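Local structure of oligopeptide ABC transporter OppAIV (Borrelia burgdorferi B31, 4GL8) at residues L30-N35 and L259-K264; N252-D257 and L503-K508; R332-Y337 and M435-I440; Y340-N345 and I477-E482. The protein probably binds oligopeptides outside the inner membrane and hands them to an ABC transporter for uptake, as other members of its solute-binding protein family do. All blocks are in the same frame, centred on the assembly; numbering follows the deposited sequence.

Contact 1: L30-N35 and L259-K264; sequences LVFKLN and LDAIFK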
loop_
_atom_site.group_PDB
_atom_site.type_symbol
_atom_site.label_atom_id
_atom_site.label_comp_id
_atom_site.label_asym_id
_atom_site.label_seq_id
_atom_site.Cartn_x
_atom_site.Cartn_y
_atom_site.Cartn_z
ATOM N N LEU A 30 -11.057 0.372 -28.572
ATOM C CA LEU A 30 -9.988 -0.411 -27.945
ATOM C C LEU A 30 -10.228 -0.451 -26.433
ATOM O O LEU A 30 -10.090 0.567 -25.712
ATOM C CB LEU A 30 -8.593 0.136 -28.260
ATOM C CG LEU A 30 -7.996 -0.303 -29.598
ATOM C CD1 LEU A 30 -6.650 0.375 -29.824
ATOM C CD2 LEU A 30 -7.869 -1.823 -29.690
ATOM N N VAL A 31 -10.614 -1.641 -25.988
ATOM C CA VAL A 31 -10.975 -1.941 -24.617
ATOM C C VAL A 31 -9.925 -2.909 -24.068
ATOM O O VAL A 31 -9.596 -3.893 -24.709
ATOM C CB VAL A 31 -12.373 -2.599 -24.579
ATOM C CG1 VAL A 31 -12.699 -3.125 -23.193
ATOM C CG2 VAL A 31 -13.432 -1.596 -25.035
ATOM N N PHE A 32 -9.363 -2.588 -22.912
ATOM C CA PHE A 32 -8.491 -3.495 -22.172
ATOM C C PHE A 32 -9.206 -3.872 -20.876
ATOM O O PHE A 32 -9.734 -3.002 -20.189
ATOM C CB PHE A 32 -7.174 -2.785 -21.881
ATOM C CG PHE A 32 -6.207 -3.597 -21.085
ATOM C CD1 PHE A 32 -5.313 -4.452 -21.724
ATOM C CD2 PHE A 32 -6.155 -3.475 -19.711
ATOM C CE1 PHE A 32 -4.398 -5.182 -21.002
ATOM C CE2 PHE A 32 -5.232 -4.204 -18.974
ATOM C CZ PHE A 32 -4.355 -5.069 -19.627
ATOM N N LYS A 33 -9.230 -5.159 -20.546
ATOM C CA LYS A 33 -10.031 -5.656 -19.445
ATOM C C LYS A 33 -9.158 -6.437 -18.501
ATOM O O LYS A 33 -8.401 -7.314 -18.936
ATOM C CB LYS A 33 -11.099 -6.607 -19.959
ATOM C CG LYS A 33 -11.976 -6.060 -21.061
ATOM C CD LYS A 33 -13.011 -7.095 -21.474
ATOM C CE LYS A 33 -14.199 -6.424 -22.128
ATOM N NZ LYS A 33 -14.749 -7.193 -23.275
ATOM N N LEU A 34 -9.283 -6.168 -17.206
ATOM C CA LEU A 34 -8.494 -6.920 -16.251
ATOM C C LEU A 34 -9.206 -7.164 -14.929
ATOM O O LEU A 34 -10.118 -6.417 -14.529
ATOM C CB LEU A 34 -7.138 -6.247 -16.007
ATOM C CG LEU A 34 -7.153 -4.929 -15.217
ATOM C CD1 LEU A 34 -5.736 -4.616 -14.763
ATOM C CD2 LEU A 34 -7.750 -3.765 -16.028
ATOM N N ASN A 35 -8.769 -8.233 -14.264
ATOM C CA ASN A 35 -9.176 -8.504 -12.898
ATOM C C ASN A 35 -8.078 -8.039 -11.943
ATOM O O ASN A 35 -6.914 -8.409 -12.116
ATOM C CB ASN A 35 -9.488 -9.982 -12.718
ATOM C CG ASN A 35 -9.617 -10.367 -11.259
ATOM O OD1 ASN A 35 -8.853 -11.191 -10.762
ATOM N ND2 ASN A 35 -10.557 -9.730 -10.546
ATOM N N LEU A 259 -10.756 -11.722 -20.525
ATOM C CA LEU A 259 -9.905 -10.812 -19.780
ATOM C C LEU A 259 -8.569 -10.707 -20.507
ATOM O O LEU A 259 -8.033 -11.697 -20.964
ATOM C CB LEU A 259 -9.696 -11.286 -18.336
ATOM C CG LEU A 259 -10.899 -11.193 -17.375
ATOM C CD1 LEU A 259 -10.556 -11.856 -16.055
ATOM C CD2 LEU A 259 -11.316 -9.765 -17.101
ATOM N N ASP A 260 -8.043 -9.497 -20.591
ATOM C CA ASP A 260 -6.732 -9.262 -21.142
ATOM C C ASP A 260 -5.647 -9.487 -20.107
ATOM O O ASP A 260 -4.472 -9.637 -20.465
ATOM C CB ASP A 260 -6.662 -7.836 -21.694
ATOM C CG ASP A 260 -7.695 -7.601 -22.780
ATOM O OD1 ASP A 260 -7.463 -8.036 -23.906
ATOM O OD2 ASP A 260 -8.766 -7.042 -22.497
ATOM N N ALA A 261 -6.019 -9.487 -18.827
ATOM C CA ALA A 261 -5.024 -9.622 -17.767
ATOM C C ALA A 261 -5.626 -9.935 -16.425
ATOM O O ALA A 261 -6.782 -9.601 -16.155
ATOM C CB ALA A 261 -4.204 -8.350 -17.656
ATOM N N ILE A 262 -4.821 -10.559 -15.574
ATOM C CA ILE A 262 -5.154 -10.789 -14.181
ATOM C C ILE A 262 -3.946 -10.364 -13.338
ATOM O O ILE A 262 -2.865 -10.942 -13.456
ATOM C CB ILE A 262 -5.489 -12.273 -13.911
ATOM C CG1 ILE A 262 -6.694 -12.711 -14.726
ATOM C CG2 ILE A 262 -5.839 -12.494 -12.452
ATOM C CD1 ILE A 262 -7.055 -14.176 -14.561
ATOM N N PHE A 263 -4.119 -9.360 -12.487
ATOM C CA PHE A 263 -3.015 -8.864 -11.659
ATOM C C PHE A 263 -3.132 -9.495 -10.288
ATOM O O PHE A 263 -4.125 -9.320 -9.605
ATOM C CB PHE A 263 -3.052 -7.329 -11.557
ATOM C CG PHE A 263 -2.589 -6.605 -12.808
ATOM C CD1 PHE A 263 -2.310 -7.292 -14.002
ATOM C CD2 PHE A 263 -2.451 -5.214 -12.795
ATOM C CE1 PHE A 263 -1.871 -6.608 -15.127
ATOM C CE2 PHE A 263 -2.015 -4.533 -13.919
ATOM C CZ PHE A 263 -1.731 -5.224 -15.090
ATOM N N LYS A 264 -2.129 -10.285 -9.926
ATOM C CA LYS A 264 -1.986 -10.819 -8.564
ATOM C C LYS A 264 -2.974 -11.951 -8.241
ATOM O O LYS A 264 -2.567 -12.969 -7.677
ATOM C CB LYS A 264 -2.078 -9.699 -7.502
ATOM C CG LYS A 264 -0.949 -8.676 -7.548
ATOM C CD LYS A 264 -1.227 -7.448 -6.666
ATOM C CE LYS A 264 -1.174 -7.747 -5.166
ATOM N NZ LYS A 264 0.190 -7.599 -4.559
#
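Lys33 and Asp260, the residue just before strand 261-263, join the segments by backbone and side chain. The carboxylate OD2 of Asp260 takes the amide N of Lys33 at 2.8 Å on its anti side, and the amide N of Asp260 returns a bond to Lys33 O, which also receives a weak one from Ala261 N. From there the pairing is regular and parallel: Asn35 N donates to Ala261 O at 3.1 Å, and Phe263 N to Asn35 O at 3.0 Å, the latter nearly straight at 169°. The packing is tight on the face that carries Leu34 and Ala261. Leu34 CD1 sits over one face of the Phe263 ring, 3.9 Å from its centroid, put there by a chi1 of 71° that wedges CG between the backbone N and the carbonyl carbon. Phe32 lies beside Ala261, its CZ 3.8 Å from Ala261 CB, while its CD1 and CE1 pack obliquely on Asp260 CB. The other oxygen of Asp260 is held by Lys508 and Trp509. On the face of Asn35 and Ile262, Asn35 OD1 passes Ile262 CG2 at 3.7 Å and bonds to Asn265. The looser side is at partly exposed Lys33, whose chain turns out from the partner segment and leaves NZ 6.0 Å from Asp260 OD2. Strand 31-35 has a parallel neighbour on each edge, 238-242 and 261-263, in the mixed beta structure of this solute-binding protein.

Contact 2: N252-D257 and L503-K508; sequences NMYLND and LFRNDK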
loop_
_atom_site.group_PDB
_atom_site.type_symbol
_atom_site.label_atom_id
_atom_site.label_comp_id
_atom_site.label_asym_id
_atom_site.label_seq_id
_atom_site.Cartn_x
_atom_site.Cartn_y
_atom_site.Cartn_z
ATOM N N ASN A 252 -10.846 -18.583 -15.602
ATOM C CA ASN A 252 -11.673 -19.170 -16.658
ATOM C C ASN A 252 -12.072 -18.116 -17.678
ATOM O O ASN A 252 -12.116 -18.381 -18.872
ATOM C CB ASN A 252 -12.911 -19.848 -16.068
ATOM C CG ASN A 252 -12.596 -21.188 -15.404
ATOM O OD1 ASN A 252 -11.629 -21.880 -15.758
ATOM N ND2 ASN A 252 -13.445 -21.580 -14.447
ATOM N N MET A 253 -12.333 -16.907 -17.205
ATOM C CA MET A 253 -12.588 -15.789 -18.109
ATOM C C MET A 253 -11.376 -15.449 -18.975
ATOM O O MET A 253 -11.538 -15.071 -20.129
ATOM C CB MET A 253 -13.012 -14.548 -17.334
ATOM C CG MET A 253 -14.452 -14.620 -16.872
ATOM S SD MET A 253 -14.796 -13.329 -15.676
ATOM C CE MET A 253 -14.908 -11.859 -16.704
ATOM N N TYR A 254 -10.180 -15.572 -18.404
ATOM C CA TYR A 254 -8.960 -15.263 -19.102
ATOM C C TYR A 254 -8.653 -16.334 -20.181
ATOM O O TYR A 254 -8.239 -16.003 -21.289
ATOM C CB TYR A 254 -7.819 -15.122 -18.086
ATOM C CG TYR A 254 -6.479 -14.851 -18.724
ATOM C CD1 TYR A 254 -6.064 -13.551 -18.964
ATOM C CD2 TYR A 254 -5.644 -15.888 -19.113
ATOM C CE1 TYR A 254 -4.847 -13.282 -19.550
ATOM C CE2 TYR A 254 -4.416 -15.628 -19.721
ATOM C CZ TYR A 254 -4.029 -14.326 -19.951
ATOM O OH TYR A 254 -2.826 -14.027 -20.556
ATOM N N LEU A 255 -8.892 -17.606 -19.852
ATOM C CA LEU A 255 -8.726 -18.720 -20.793
ATOM C C LEU A 255 -9.745 -18.705 -21.914
ATOM O O LEU A 255 -9.478 -19.262 -22.961
ATOM C CB LEU A 255 -8.844 -20.079 -20.104
ATOM C CG LEU A 255 -7.679 -20.592 -19.271
ATOM C CD1 LEU A 255 -8.035 -21.973 -18.718
ATOM C CD2 LEU A 255 -6.400 -20.666 -20.091
ATOM N N ASN A 256 -10.896 -18.072 -21.689
ATOM C CA ASN A 256 -11.946 -17.935 -22.716
ATOM C C ASN A 256 -11.941 -16.543 -23.368
ATOM O O ASN A 256 -12.957 -16.101 -23.905
ATOM C CB ASN A 256 -13.327 -18.226 -22.085
ATOM C CG ASN A 256 -14.444 -18.435 -23.124
ATOM O OD1 ASN A 256 -14.292 -19.140 -24.121
ATOM N ND2 ASN A 256 -15.581 -17.822 -22.867
ATOM N N ASP A 257 -10.804 -15.852 -23.306
ATOM C CA ASP A 257 -10.597 -14.594 -24.040
ATOM C C ASP A 257 -11.508 -13.456 -23.557
ATOM O O ASP A 257 -11.866 -12.593 -24.353
ATOM C CB ASP A 257 -10.793 -14.840 -25.564
ATOM C CG ASP A 257 -10.101 -13.771 -26.466
ATOM O OD1 ASP A 257 -9.150 -13.075 -26.025
ATOM O OD2 ASP A 257 -10.513 -13.657 -27.651
ATOM N N LEU A 503 -0.960 -12.427 -15.089
ATOM C CA LEU A 503 -1.206 -12.911 -16.450
ATOM C C LEU A 503 -1.544 -11.701 -17.287
ATOM O O LEU A 503 -2.343 -10.867 -16.878
ATOM C CB LEU A 503 -2.358 -13.931 -16.512
ATOM C CG LEU A 503 -2.112 -15.259 -15.782
ATOM C CD1 LEU A 503 -3.419 -16.015 -15.574
ATOM C CD2 LEU A 503 -1.120 -16.125 -16.538
ATOM N N PHE A 504 -0.956 -11.625 -18.475
ATOM C CA PHE A 504 -1.129 -10.482 -19.382
ATOM C C PHE A 504 -0.971 -11.005 -20.807
ATOM O O PHE A 504 -0.002 -11.685 -21.116
ATOM C CB PHE A 504 -0.081 -9.423 -19.038
ATOM C CG PHE A 504 -0.043 -8.241 -19.970
ATOM C CD1 PHE A 504 -0.932 -7.175 -19.816
ATOM C CD2 PHE A 504 0.932 -8.149 -20.938
ATOM C CE1 PHE A 504 -0.870 -6.069 -20.656
ATOM C CE2 PHE A 504 0.994 -7.048 -21.789
ATOM C CZ PHE A 504 0.095 -6.002 -21.646
ATOM N N ARG A 505 -1.948 -10.689 -21.649
ATOM C CA ARG A 505 -2.010 -11.157 -23.026
ATOM C C ARG A 505 -1.010 -10.398 -23.904
ATOM O O ARG A 505 -1.376 -9.472 -24.648
ATOM C CB ARG A 505 -3.450 -11.013 -23.547
ATOM C CG ARG A 505 -4.425 -12.036 -22.942
ATOM C CD ARG A 505 -4.178 -13.458 -23.452
ATOM N NE ARG A 505 -4.208 -13.554 -24.927
ATOM C CZ ARG A 505 -5.307 -13.681 -25.680
ATOM N NH1 ARG A 505 -6.531 -13.757 -25.147
ATOM N NH2 ARG A 505 -5.186 -13.705 -26.992
ATOM N N ASN A 506 0.267 -10.781 -23.773
ATOM C CA ASN A 506 1.351 -10.132 -24.510
ATOM C C ASN A 506 1.361 -10.452 -26.015
ATOM O O ASN A 506 2.102 -9.826 -26.757
ATOM C CB ASN A 506 2.731 -10.398 -23.866
ATOM C CG ASN A 506 3.025 -11.883 -23.659
ATOM O OD1 ASN A 506 2.514 -12.733 -24.378
ATOM N ND2 ASN A 506 3.843 -12.193 -22.660
ATOM N N ASP A 507 0.533 -11.405 -26.458
ATOM C CA ASP A 507 0.245 -11.578 -27.892
ATOM C C ASP A 507 -0.704 -10.515 -28.504
ATOM O O ASP A 507 -0.790 -10.394 -29.730
ATOM C CB ASP A 507 -0.373 -12.956 -28.120
ATOM C CG ASP A 507 -1.694 -13.115 -27.388
ATOM O OD1 ASP A 507 -1.760 -12.752 -26.185
ATOM O OD2 ASP A 507 -2.668 -13.565 -28.022
ATOM N N LYS A 508 -1.430 -9.781 -27.657
ATOM C CA LYS A 508 -2.366 -8.735 -28.091
ATOM C C LYS A 508 -1.860 -7.331 -27.755
ATOM O O LYS A 508 -2.065 -6.389 -28.520
ATOM C CB LYS A 508 -3.712 -8.889 -27.377
ATOM C CG LYS A 508 -4.567 -10.050 -27.832
ATOM C CD LYS A 508 -5.863 -10.117 -27.008
ATOM C CE LYS A 508 -6.932 -9.115 -27.460
ATOM N NZ LYS A 508 -8.140 -9.113 -26.571
HETATM O O HOH W 1 -7.314 -13.859 -22.415
#
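Tyr254, in the last turn of helix 247-255, lays its ring against Leu503 and Arg505. Its CG stands anti to the backbone N (chi1 178°), which carries the ring out to the strand end. Leu503 CB lies over one face, 4.1 Å from the ring centroid, and Arg505 CD packs against the phenol end, 3.2 Å from Tyr254 OH; the ring and guanidinium planes are almost perpendicular. The hydroxyl itself is hydrogen-bonded to Asp279. On the opposite ring face a water takes a bond from Arg505 NH1 at 2.8 Å and gives one to Tyr254 O, bridging helix end and arginine. The helix closes in a Schellman motif, with Asp257 at positive phi as its C-prime residue, and this turn brings the Asp257 carboxylate to strand 492-504's exit. There Arg505 NH1 comes to Asp257 OD1 from above the carboxylate plane, 42° out of it, in a 2.8 Å salt bridge. Arg505 also grips Asp507 side-on: NE reaches Asp507 OD1 at 2.9 Å and NH2 reaches Asp507 OD2 at 2.7 Å, both through syn lone pairs, which fixes the rotation of the guanidinium. Lys508 CD lies over one guanidinium face, while Lys508 NZ, salt-bridged to Asp260, remains 4.1 Å from Asp257 OD1.

Contact 3: R332-Y337 and M435-I440; sequences RATPDY and MTFLSI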
loop_
_atom_site.group_PDB
_atom_site.type_symbol
_atom_site.label_atom_id
_atom_site.label_comp_id
_atom_site.label_asym_id
_atom_site.label_seq_id
_atom_site.Cartn_x
_atom_site.Cartn_y
_atom_site.Cartn_z
ATOM N N ARG A 332 12.280 -10.302 8.831
ATOM C CA ARG A 332 12.363 -8.857 8.636
ATOM C C ARG A 332 11.013 -8.198 8.460
ATOM O O ARG A 332 10.053 -8.808 7.972
ATOM C CB ARG A 332 13.235 -8.488 7.414
ATOM C CG ARG A 332 14.737 -8.815 7.538
ATOM C CD ARG A 332 15.569 -7.684 8.130
ATOM N NE ARG A 332 15.355 -6.470 7.359
ATOM C CZ ARG A 332 15.988 -6.132 6.236
ATOM N NH1 ARG A 332 16.978 -6.860 5.741
ATOM N NH2 ARG A 332 15.650 -5.011 5.615
ATOM N N ALA A 333 10.975 -6.923 8.846
ATOM C CA ALA A 333 9.792 -6.068 8.702
ATOM C C ALA A 333 9.828 -5.181 7.449
ATOM O O ALA A 333 8.825 -4.589 7.071
ATOM C CB ALA A 333 9.672 -5.195 9.943
ATOM N N THR A 334 10.999 -5.018 6.844
ATOM C CA THR A 334 11.131 -4.178 5.654
ATOM C C THR A 334 11.807 -4.961 4.533
ATOM O O THR A 334 12.592 -5.852 4.792
ATOM C CB THR A 334 12.003 -2.939 5.913
ATOM O OG1 THR A 334 13.362 -3.344 6.001
ATOM C CG2 THR A 334 11.624 -2.228 7.230
ATOM N N PRO A 335 11.510 -4.607 3.278
ATOM C CA PRO A 335 12.359 -5.080 2.209
ATOM C C PRO A 335 13.729 -4.405 2.327
ATOM O O PRO A 335 13.887 -3.477 3.133
ATOM C CB PRO A 335 11.655 -4.610 0.946
ATOM C CG PRO A 335 10.301 -4.157 1.362
ATOM C CD PRO A 335 10.409 -3.762 2.790
ATOM N N ASP A 336 14.691 -4.888 1.542
ATOM C CA ASP A 336 15.993 -4.237 1.397
ATOM C C ASP A 336 15.890 -3.127 0.363
ATOM O O ASP A 336 15.093 -3.221 -0.569
ATOM C CB ASP A 336 17.055 -5.239 0.949
ATOM C CG ASP A 336 17.413 -6.255 2.034
ATOM O OD1 ASP A 336 17.353 -5.969 3.262
ATOM O OD2 ASP A 336 17.761 -7.370 1.636
ATOM N N TYR A 337 16.664 -2.064 0.555
ATOM C CA TYR A 337 16.779 -0.958 -0.419
ATOM C C TYR A 337 18.261 -0.655 -0.592
ATOM O O TYR A 337 19.078 -1.140 0.176
ATOM C CB TYR A 337 16.036 0.314 0.040
ATOM C CG TYR A 337 14.582 0.105 0.348
ATOM C CD1 TYR A 337 13.596 0.470 -0.567
ATOM C CD2 TYR A 337 14.177 -0.476 1.570
ATOM C CE1 TYR A 337 12.256 0.274 -0.269
ATOM C CE2 TYR A 337 12.840 -0.671 1.877
ATOM C CZ TYR A 337 11.888 -0.315 0.954
ATOM O OH TYR A 337 10.576 -0.535 1.227
ATOM N N MET A 435 11.448 3.591 5.731
ATOM C CA MET A 435 10.516 4.251 6.646
ATOM C C MET A 435 9.030 3.973 6.360
ATOM O O MET A 435 8.217 4.025 7.294
ATOM C CB MET A 435 10.764 5.761 6.729
ATOM C CG MET A 435 9.962 6.512 7.798
ATOM S SD MET A 435 10.172 6.003 9.543
ATOM C CE MET A 435 11.892 6.315 9.776
ATOM N N THR A 436 8.666 3.678 5.108
ATOM C CA THR A 436 7.270 3.431 4.797
ATOM C C THR A 436 6.798 2.209 5.588
ATOM O O THR A 436 5.680 2.186 6.095
ATOM C CB THR A 436 6.990 3.263 3.289
ATOM O OG1 THR A 436 5.575 3.124 3.104
ATOM C CG2 THR A 436 7.659 2.050 2.743
ATOM N N PHE A 437 7.677 1.231 5.757
ATOM C CA PHE A 437 7.377 0.080 6.624
ATOM C C PHE A 437 7.536 0.315 8.121
ATOM O O PHE A 437 6.709 -0.120 8.924
ATOM C CB PHE A 437 8.259 -1.069 6.206
ATOM C CG PHE A 437 7.889 -1.623 4.885
ATOM C CD1 PHE A 437 8.466 -1.128 3.721
ATOM C CD2 PHE A 437 6.905 -2.604 4.794
ATOM C CE1 PHE A 437 8.067 -1.614 2.501
ATOM C CE2 PHE A 437 6.536 -3.116 3.561
ATOM C CZ PHE A 437 7.109 -2.622 2.422
ATOM N N LEU A 438 8.614 0.962 8.526
ATOM C CA LEU A 438 8.872 1.106 9.957
ATOM C C LEU A 438 7.882 2.083 10.597
ATOM O O LEU A 438 7.528 1.965 11.771
ATOM C CB LEU A 438 10.305 1.547 10.177
ATOM C CG LEU A 438 11.306 0.517 9.676
ATOM C CD1 LEU A 438 12.697 1.099 9.828
ATOM C CD2 LEU A 438 11.152 -0.787 10.452
ATOM N N SER A 439 7.377 2.994 9.790
ATOM C CA SER A 439 6.395 3.955 10.233
ATOM C C SER A 439 5.070 3.376 10.771
ATOM O O SER A 439 4.440 3.996 11.623
ATOM C CB SER A 439 6.051 4.872 9.062
ATOM O OG SER A 439 5.455 6.014 9.601
ATOM N N ILE A 440 4.620 2.227 10.241
ATOM C CA ILE A 440 3.333 1.659 10.646
ATOM C C ILE A 440 3.341 1.074 12.040
ATOM O O ILE A 440 2.296 0.877 12.644
ATOM C CB ILE A 440 2.771 0.656 9.624
ATOM C CG1 ILE A 440 3.672 -0.583 9.518
ATOM C CG2 ILE A 440 2.632 1.379 8.288
ATOM C CD1 ILE A 440 3.105 -1.716 8.692
#
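Phe437 of the short helix 435-438 meets Pro335 over one ring face and Tyr337 at the ring edge. The apolar packing comes first. Pro335 points its CD-CG edge at one face of the Phe437 ring, offset toward the rim, in a CH-pi contact. Beside it Thr334 CG2 fits between the helix side chains, 3.6 Å from Leu438 CD2 and 3.7 Å from Phe437 CB. A chi1 of 73° sets this methyl anti to the carbonyl carbon and turns Thr334 OG1 back into its own loop. Tyr337 brings its hydroxyl end to the edge of the Phe437 ring, near the plane of both rings, and Ala333 O approaches the same ring obliquely, 3.6 Å from Phe437 CD2. The loop between strand 328-329 and helix 351-361 is thus laid across the helix, with Trp427 meeting the Phe437 ring edge-to-face and helix 471-489 backing Leu438 and Ala333. Polar interactions serve the loop's own shape. Arg332 NH1 forms a salt bridge with Asp336 OD1 at 2.7 Å, close to the guanidinium plane, and Arg332 NH2 donates to Thr334 OG1 at 2.9 Å. That hydroxyl in turn donates to Pro335 O from above the carbonyl plane, which holds it by two bonds.

Contact 4: Y340-N345 and I477-E482; sequences YSYKSN and ILKKAE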
loop_
_atom_site.group_PDB
_atom_site.type_symbol
_atom_site.label_atom_id
_atom_site.label_comp_id
_atom_site.label_asym_id
_atom_site.label_seq_id
_atom_site.Cartn_x
_atom_site.Cartn_y
_atom_site.Cartn_z
ATOM N N TYR A 340 19.612 0.523 2.509
ATOM C CA TYR A 340 19.139 -0.199 3.687
ATOM C C TYR A 340 19.047 -1.694 3.405
ATOM O O TYR A 340 18.011 -2.226 3.045
ATOM C CB TYR A 340 17.784 0.353 4.151
ATOM C CG TYR A 340 17.367 -0.161 5.508
ATOM C CD1 TYR A 340 17.949 0.344 6.655
ATOM C CD2 TYR A 340 16.406 -1.174 5.642
ATOM C CE1 TYR A 340 17.610 -0.125 7.905
ATOM C CE2 TYR A 340 16.061 -1.661 6.900
ATOM C CZ TYR A 340 16.666 -1.113 8.024
ATOM O OH TYR A 340 16.358 -1.547 9.273
ATOM N N SER A 341 20.159 -2.379 3.552
ATOM C CA SER A 341 20.219 -3.792 3.241
ATOM C C SER A 341 21.260 -4.459 4.088
ATOM O O SER A 341 22.294 -3.889 4.388
ATOM C CB SER A 341 20.558 -3.999 1.771
ATOM O OG SER A 341 21.581 -3.104 1.393
ATOM N N TYR A 342 20.958 -5.689 4.470
ATOM C CA TYR A 342 21.771 -6.446 5.405
ATOM C C TYR A 342 21.131 -7.827 5.575
ATOM O O TYR A 342 19.974 -8.056 5.205
ATOM C CB TYR A 342 21.901 -5.715 6.758
ATOM C CG TYR A 342 20.612 -5.613 7.579
ATOM C CD1 TYR A 342 19.645 -4.655 7.310
ATOM C CD2 TYR A 342 20.389 -6.474 8.647
ATOM C CE1 TYR A 342 18.485 -4.564 8.094
ATOM C CE2 TYR A 342 19.258 -6.393 9.426
ATOM C CZ TYR A 342 18.300 -5.447 9.154
ATOM O OH TYR A 342 17.178 -5.423 9.966
ATOM N N LYS A 343 21.915 -8.746 6.100
ATOM C CA LYS A 343 21.498 -10.111 6.256
ATOM C C LYS A 343 21.291 -10.305 7.748
ATOM O O LYS A 343 22.236 -10.201 8.519
ATOM C CB LYS A 343 22.598 -11.036 5.718
ATOM N N SER A 344 20.058 -10.518 8.185
ATOM C CA SER A 344 19.857 -10.871 9.591
ATOM C C SER A 344 20.207 -12.362 9.745
ATOM O O SER A 344 19.957 -13.171 8.836
ATOM C CB SER A 344 18.440 -10.546 10.060
ATOM O OG SER A 344 17.461 -11.303 9.366
ATOM N N ASN A 345 20.810 -12.720 10.878
ATOM C CA ASN A 345 21.143 -14.121 11.158
ATOM C C ASN A 345 19.948 -14.903 11.721
ATOM O O ASN A 345 20.122 -16.006 12.229
ATOM C CB ASN A 345 22.315 -14.196 12.151
ATOM N N ILE A 477 20.558 3.795 12.862
ATOM C CA ILE A 477 19.400 4.081 13.708
ATOM C C ILE A 477 18.187 3.235 13.281
ATOM O O ILE A 477 17.528 2.613 14.127
ATOM C CB ILE A 477 19.068 5.568 13.670
ATOM C CG1 ILE A 477 20.220 6.402 14.253
ATOM C CG2 ILE A 477 17.783 5.869 14.427
ATOM C CD1 ILE A 477 20.263 7.800 13.685
ATOM N N LEU A 478 17.926 3.166 11.975
ATOM C CA LEU A 478 16.791 2.373 11.466
ATOM C C LEU A 478 16.944 0.913 11.797
ATOM O O LEU A 478 15.970 0.284 12.199
ATOM C CB LEU A 478 16.525 2.579 9.968
ATOM C CG LEU A 478 16.104 4.032 9.637
ATOM C CD1 LEU A 478 16.008 4.253 8.147
ATOM C CD2 LEU A 478 14.785 4.408 10.273
ATOM N N LYS A 479 18.159 0.384 11.662
ATOM C CA LYS A 479 18.414 -1.018 11.990
ATOM C C LYS A 479 18.139 -1.314 13.476
ATOM O O LYS A 479 17.593 -2.350 13.770
ATOM C CB LYS A 479 19.847 -1.441 11.652
ATOM C CG LYS A 479 20.154 -1.682 10.175
ATOM C CD LYS A 479 21.577 -2.258 10.008
ATOM C CE LYS A 479 22.219 -1.777 8.716
ATOM N NZ LYS A 479 23.493 -2.453 8.292
ATOM N N LYS A 480 18.529 -0.427 14.397
ATOM C CA LYS A 480 18.197 -0.608 15.830
ATOM C C LYS A 480 16.675 -0.546 16.094
ATOM O O LYS A 480 16.161 -1.269 16.910
ATOM C CB LYS A 480 18.947 0.402 16.736
ATOM N N ALA A 481 15.944 0.299 15.389
ATOM C CA ALA A 481 14.468 0.324 15.543
ATOM C C ALA A 481 13.822 -0.991 15.044
ATOM O O ALA A 481 13.018 -1.631 15.729
ATOM C CB ALA A 481 13.878 1.525 14.822
ATOM N N GLU A 482 14.212 -1.418 13.864
ATOM C CA GLU A 482 13.702 -2.656 13.311
ATOM C C GLU A 482 14.012 -3.852 14.209
ATOM O O GLU A 482 13.179 -4.750 14.335
ATOM C CB GLU A 482 14.270 -2.928 11.908
ATOM C CG GLU A 482 13.527 -4.067 11.229
ATOM C CD GLU A 482 13.970 -4.367 9.812
ATOM O OE1 GLU A 482 13.243 -5.154 9.171
ATOM O OE2 GLU A 482 15.046 -3.867 9.366
#
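With CG of Tyr340 anti to its amide nitrogen (chi1 -169°) and CG of Tyr342 swung between nitrogen and carbonyl carbon (chi1 68°), both phenols reach the same oxygen of Glu482. The glutamate meets them with a fully extended chain standing out from helix 471-489. Tyr340 OH donates to Glu482 OE2 at 2.7 Å, on the anti side and tilted out of the carboxylate plane. Tyr342 OH donates to Glu482 OE2 at the same 2.7 Å, but from high above the plane, 69° out of it, and the two hydroxyls come from opposite faces of that plane. The Tyr340 ring lies at a shallow angle to the carboxylate, whereas the Tyr342 ring stands nearly upright to it. Lys479, one turn earlier, touches both rings: its CG comes obliquely to Tyr340 CE1 at 3.7 Å, and its CD sits over one face of Tyr342, 4.2 Å from the ring centroid, as a CH-pi contact. Leu478 adds its CB, 3.6 Å from Tyr340 CE1. The second carboxylate oxygen, OE1, is in a salt bridge with Arg332 and accepts the amide of Ala333. The arrangement ties two residues of an irregular loop to a single helix side chain. With two hydroxyls on OE2, and an arginine and a backbone amide on OE1, the buried carboxylate of Glu482 is probably stabilised as the anion.

How the contacts relate
Contacts 1 and 2 adjoin, their centres 8 Å apart, and their segments alternate along the chain. Ile262 N probably bonds to Leu503 O at 2.8 Å, joining strands 261-263 and 492-504, and the Asp260-Lys508 salt bridge links the two contacts a second time. Contacts 3 and 4, with centres 10 Å apart, form another pair, joined by the Arg332-Glu482 salt bridge. The loop they share packs on helix 435-438 in contact 3 and on helix 471-489 in contact 4. The pairs are well separated, contacts 1 and 3 lying about 31 Å apart between centres and on opposite sides of the chain's centre. Strand 492-504, directly after helix 471-489, leads from contact 4 toward contact 2.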